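Local coordinates for uncharacterized protein Ta0194 (Thermoplasma acidophilum DSM 1728, PDB 3BDI) that is of uncharacterised function but belongs to the ABHD14 family of the alpha/beta hydrolase superfamily and is probably a serine-type hydrolase, at residues 7-10 with 15-18; 62-67 with 87-92. All coordinates share one frame; numbering follows the deposited sequence. Where two conformers were deposited one is given.

Contact 1. Residues 7-10 with 15-18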
# COMPACT_ATOMS: atom_id res chain seq x y z
N GLU A 7 -8.68 15.63 3.74
CA GLU A 7 -10.01 15.66 4.35
C GLU A 7 -10.15 14.51 5.33
O GLU A 7 -9.32 13.59 5.38
CB GLU A 7 -11.09 15.51 3.28
CG GLU A 7 -11.06 14.18 2.56
CD GLU A 7 -12.00 14.07 1.35
OE1 GLU A 7 -12.50 15.11 0.86
OE2 GLU A 7 -12.20 12.93 0.88
N PHE A 8 -11.21 14.54 6.11
CA PHE A 8 -11.55 13.45 6.99
C PHE A 8 -12.80 12.76 6.47
O PHE A 8 -13.73 13.41 5.99
CB PHE A 8 -11.74 13.93 8.42
CG PHE A 8 -10.50 14.48 9.03
CD1 PHE A 8 -10.11 15.81 8.85
CD2 PHE A 8 -9.69 13.67 9.79
CE1 PHE A 8 -8.92 16.25 9.37
CE2 PHE A 8 -8.52 14.15 10.33
CZ PHE A 8 -8.17 15.45 10.12
N ILE A 9 -12.76 11.43 6.47
CA ILE A 9 -13.84 10.54 6.00
C ILE A 9 -14.27 9.68 7.21
O ILE A 9 -13.46 9.35 8.09
CB ILE A 9 -13.39 9.68 4.77
CG1 ILE A 9 -14.59 9.00 4.09
CG2 ILE A 9 -12.25 8.71 5.13
CD1 ILE A 9 -14.30 8.53 2.72
N ASP A 10 -15.57 9.35 7.30
CA ASP A 10 -16.03 8.36 8.23
C ASP A 10 -15.94 7.01 7.62
O ASP A 10 -16.54 6.77 6.55
CB ASP A 10 -17.47 8.60 8.64
CG ASP A 10 -17.93 7.57 9.71
OD1 ASP A 10 -17.45 7.67 10.84
OD2 ASP A 10 -18.71 6.70 9.38
N ARG A 15 -13.08 8.15 12.43
CA ARG A 15 -12.70 9.35 11.70
C ARG A 15 -11.29 9.26 11.12
O ARG A 15 -10.30 9.39 11.84
CB ARG A 15 -12.86 10.58 12.61
CG ARG A 15 -12.68 11.94 11.94
CD ARG A 15 -12.79 13.01 12.94
NE ARG A 15 -12.73 14.37 12.43
CZ ARG A 15 -11.66 15.15 12.48
NH1 ARG A 15 -10.51 14.75 12.96
NH2 ARG A 15 -11.78 16.40 12.01
N VAL A 16 -11.21 9.05 9.82
CA VAL A 16 -9.99 8.76 9.10
C VAL A 16 -9.55 9.99 8.32
O VAL A 16 -10.33 10.54 7.56
CB VAL A 16 -10.23 7.58 8.14
CG1 VAL A 16 -9.02 7.31 7.26
CG2 VAL A 16 -10.56 6.35 8.96
N PHE A 17 -8.30 10.40 8.50
CA PHE A 17 -7.69 11.40 7.65
C PHE A 17 -7.23 10.75 6.36
O PHE A 17 -6.65 9.68 6.36
CB PHE A 17 -6.47 12.02 8.33
CG PHE A 17 -5.74 13.02 7.46
CD1 PHE A 17 -6.31 14.24 7.19
CD2 PHE A 17 -4.46 12.75 6.94
CE1 PHE A 17 -5.68 15.14 6.38
CE2 PHE A 17 -3.81 13.65 6.15
CZ PHE A 17 -4.42 14.89 5.89
N GLN A 18 -7.52 11.41 5.23
CA GLN A 18 -6.96 10.96 3.96
C GLN A 18 -6.55 12.08 3.06
O GLN A 18 -7.06 13.20 3.15
CB GLN A 18 -7.95 10.03 3.21
CG GLN A 18 -9.18 10.74 2.65
CD GLN A 18 -10.08 9.80 1.83
OE1 GLN A 18 -9.84 8.61 1.75
NE2 GLN A 18 -11.19 10.33 1.29

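Contact 2. Residues 62-67 with 87-92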
# COMPACT_ATOMS: atom_id res chain seq x y z
N PRO A 62 -4.83 7.06 3.20
CA PRO A 62 -5.26 7.38 4.57
C PRO A 62 -4.16 7.24 5.61
O PRO A 62 -3.17 6.53 5.40
CB PRO A 62 -6.32 6.33 4.84
CG PRO A 62 -5.83 5.13 4.09
CD PRO A 62 -5.03 5.63 2.89
N ASP A 63 -4.37 7.89 6.75
CA ASP A 63 -3.64 7.54 7.98
C ASP A 63 -4.40 6.38 8.60
O ASP A 63 -5.64 6.44 8.75
CB ASP A 63 -3.54 8.70 8.94
CG ASP A 63 -2.63 9.80 8.45
OD1 ASP A 63 -1.93 9.64 7.44
OD2 ASP A 63 -2.63 10.87 9.12
N TYR A 64 -3.70 5.29 8.88
CA TYR A 64 -4.32 4.10 9.46
C TYR A 64 -4.92 4.50 10.82
O TYR A 64 -4.30 5.24 11.55
CB TYR A 64 -3.31 2.94 9.61
CG TYR A 64 -4.05 1.62 9.85
CD1 TYR A 64 -4.64 0.94 8.80
CD2 TYR A 64 -4.31 1.21 11.13
CE1 TYR A 64 -5.43 -0.13 9.02
CE2 TYR A 64 -5.12 0.11 11.36
CZ TYR A 64 -5.64 -0.58 10.30
OH TYR A 64 -6.47 -1.63 10.46
N PRO A 65 -6.11 3.99 11.18
CA PRO A 65 -6.63 4.27 12.53
C PRO A 65 -5.61 4.07 13.64
O PRO A 65 -4.97 3.04 13.68
CB PRO A 65 -7.84 3.31 12.63
CG PRO A 65 -8.33 3.22 11.19
CD PRO A 65 -7.08 3.20 10.37
N GLY A 66 -5.48 5.06 14.51
CA GLY A 66 -4.49 5.00 15.55
C GLY A 66 -3.17 5.62 15.21
O GLY A 66 -2.31 5.74 16.11
N PHE A 67 -3.00 6.09 13.97
CA PHE A 67 -1.74 6.65 13.47
C PHE A 67 -2.03 8.01 12.87
O PHE A 67 -3.15 8.32 12.46
CB PHE A 67 -1.14 5.75 12.37
CG PHE A 67 -0.65 4.44 12.89
CD1 PHE A 67 -1.53 3.38 13.15
CD2 PHE A 67 0.69 4.26 13.16
CE1 PHE A 67 -1.07 2.19 13.62
CE2 PHE A 67 1.13 3.05 13.64
CZ PHE A 67 0.25 2.05 13.91
N ALA A 87 -7.38 -5.83 6.95
CA ALA A 87 -8.07 -6.18 5.70
C ALA A 87 -9.48 -5.62 5.65
O ALA A 87 -9.95 -5.13 4.62
CB ALA A 87 -8.08 -7.75 5.53
N GLU A 88 -10.19 -5.73 6.78
CA GLU A 88 -11.51 -5.08 6.93
C GLU A 88 -11.39 -3.59 6.66
O GLU A 88 -12.15 -3.03 5.88
CB GLU A 88 -12.10 -5.31 8.32
CG GLU A 88 -12.47 -6.74 8.63
CD GLU A 88 -13.36 -7.33 7.61
OE1 GLU A 88 -14.44 -6.75 7.30
OE2 GLU A 88 -12.98 -8.40 7.12
N PHE A 89 -10.39 -2.96 7.28
CA PHE A 89 -10.20 -1.53 7.07
C PHE A 89 -10.04 -1.21 5.60
O PHE A 89 -10.69 -0.31 5.08
CB PHE A 89 -9.01 -0.97 7.82
CG PHE A 89 -8.85 0.49 7.56
CD1 PHE A 89 -9.71 1.40 8.08
CD2 PHE A 89 -7.84 0.94 6.71
CE1 PHE A 89 -9.58 2.74 7.76
CE2 PHE A 89 -7.71 2.26 6.42
CZ PHE A 89 -8.59 3.15 6.96
N ILE A 90 -9.14 -1.92 4.90
CA ILE A 90 -8.88 -1.55 3.51
C ILE A 90 -10.12 -1.72 2.62
O ILE A 90 -10.47 -0.83 1.83
CB ILE A 90 -7.62 -2.26 2.96
CG1 ILE A 90 -6.41 -1.72 3.73
CG2 ILE A 90 -7.51 -2.07 1.42
CD1 ILE A 90 -5.05 -2.30 3.34
N ARG A 91 -10.81 -2.85 2.81
CA ARG A 91 -12.08 -3.08 2.10
C ARG A 91 -13.09 -1.95 2.37
O ARG A 91 -13.67 -1.39 1.45
CB ARG A 91 -12.67 -4.40 2.52
CG ARG A 91 -13.94 -4.75 1.77
CD ARG A 91 -14.52 -6.01 2.31
NE ARG A 91 -15.45 -5.77 3.42
CZ ARG A 91 -15.16 -5.85 4.71
NH1 ARG A 91 -13.94 -6.11 5.15
NH2 ARG A 91 -16.12 -5.65 5.59
N ASP A 92 -13.27 -1.65 3.65
CA ASP A 92 -14.27 -0.64 4.07
C ASP A 92 -13.91 0.76 3.63
O ASP A 92 -14.76 1.58 3.34
CB ASP A 92 -14.47 -0.71 5.58
CG ASP A 92 -15.18 -1.99 6.05
OD1 ASP A 92 -15.61 -2.79 5.18
OD2 ASP A 92 -15.23 -2.26 7.27

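Contact 1. Residues 7-10 with 15-18
Glu7 pairs with Gln18 through both backbone and side chain. Glu7 N gives a hydrogen bond to Gln18 O, and Gln18 N returns one of 2.8 Å to Glu7 O. The two side chains run alongside each other, and with their carboxylate and amide planes only 20° apart, Gln18 NE2 donates within its own amide plane to the anti lone pair of Glu7 OE2 at 2.8 Å. That oxygen also meets Lys20 in a salt bridge, while the buried amide is further bound by Tyr93 through OE1 and by Asn97 through NE2. A leucine in place of Gln18 would probably leave Glu7 OE2, Tyr93 OH and Asn97 OD1 each without this amide partner. Phe8 faces Phe17 in a non-hydrogen-bonded pair of the antiparallel beta hairpin that forms one edge of the alpha/beta hydrolase sheet. Its ring has a neighbour on each face: the Arg15 guanidinium stacked flat on one as a cation-pi pair, CZ 3.7 Å from the ring centroid and the planes 14° apart, and over the other the CD1 corner of the Phe17 ring, which is turned obliquely to it, 3.7 Å from Phe8 CZ. An extended chain from CG to NE lets Arg15 span the distance to that ring. At Ile9 the hydrogen-bonded pairing resumes, Ile9 N reaching Val16 O at 2.8 Å and Val16 N reaching Ile9 O, while Ile9 CG2 rests 3.8 Å from Val16 CB.

Contact 2. Residues 62-67 with 87-92
Phe89, on helix 83-96, packs against the end of strand 57-62 of the alpha/beta hydrolase fold and the loop after it, where Pro62, Tyr64 and Pro65 receive its ring. This loop and helix form part of the connection leaving the strand, and all four touching residues are buried. The contact is made by apolar and aromatic packing, with no polar bond between the two segments. Its CH-pi component comes from Pro65, whose CD lies over one face of the Phe89 ring, 3.8 Å from the centroid and 17° off the normal. The same CD carbon also covers the centre of one face of the Tyr64 ring, so the proline is shared by both aromatics. A type II turn from Tyr64 to Phe67, with Pro65 and Gly66 at its two central positions and closed by Phe67 N to Tyr64 O, sets the proline ring against Phe89. Between the aromatic rings the meeting is oblique, with planes at 68° and Tyr64 CE1 3.5 Å from Phe89 CD2. Phe89 has its CG anti to the backbone N (chi1 180°), which carries the ring off the helix toward the loop. Tyr76 adds an edge-to-face partner to Phe89, and its carbonyl oxygen is hydrogen-bonded to Tyr64 OH. Apolar packing adds Pro62, whose CG lies near the plane of the Phe89 ring at its edge, 4.1 Å from Phe89 CE2.

Contact 1 precedes contact 2 along the chain, and their centres lie about 10 Å apart on the same side of the molecule's centre. The first joins the two N-terminal strands at one end of the mixed sheet; the second binds the end of strand 57-62 and the loop after it to helix 83-96. Strand 14-21 lies next to 57-62 in the sheet, and the two contacts touch there: Phe17 O probably accepts a hydrogen bond from Asp63 N at 2.9 Å, and Val16 CG1 packs on Pro62 CB. Helix 83-96, which carries Phe89 of contact 2, also borders contact 1, Phe89 touching Val16. The hairpin is thereby joined to the hydrolase core, where Tyr64 lies near the probable nucleophile elbow.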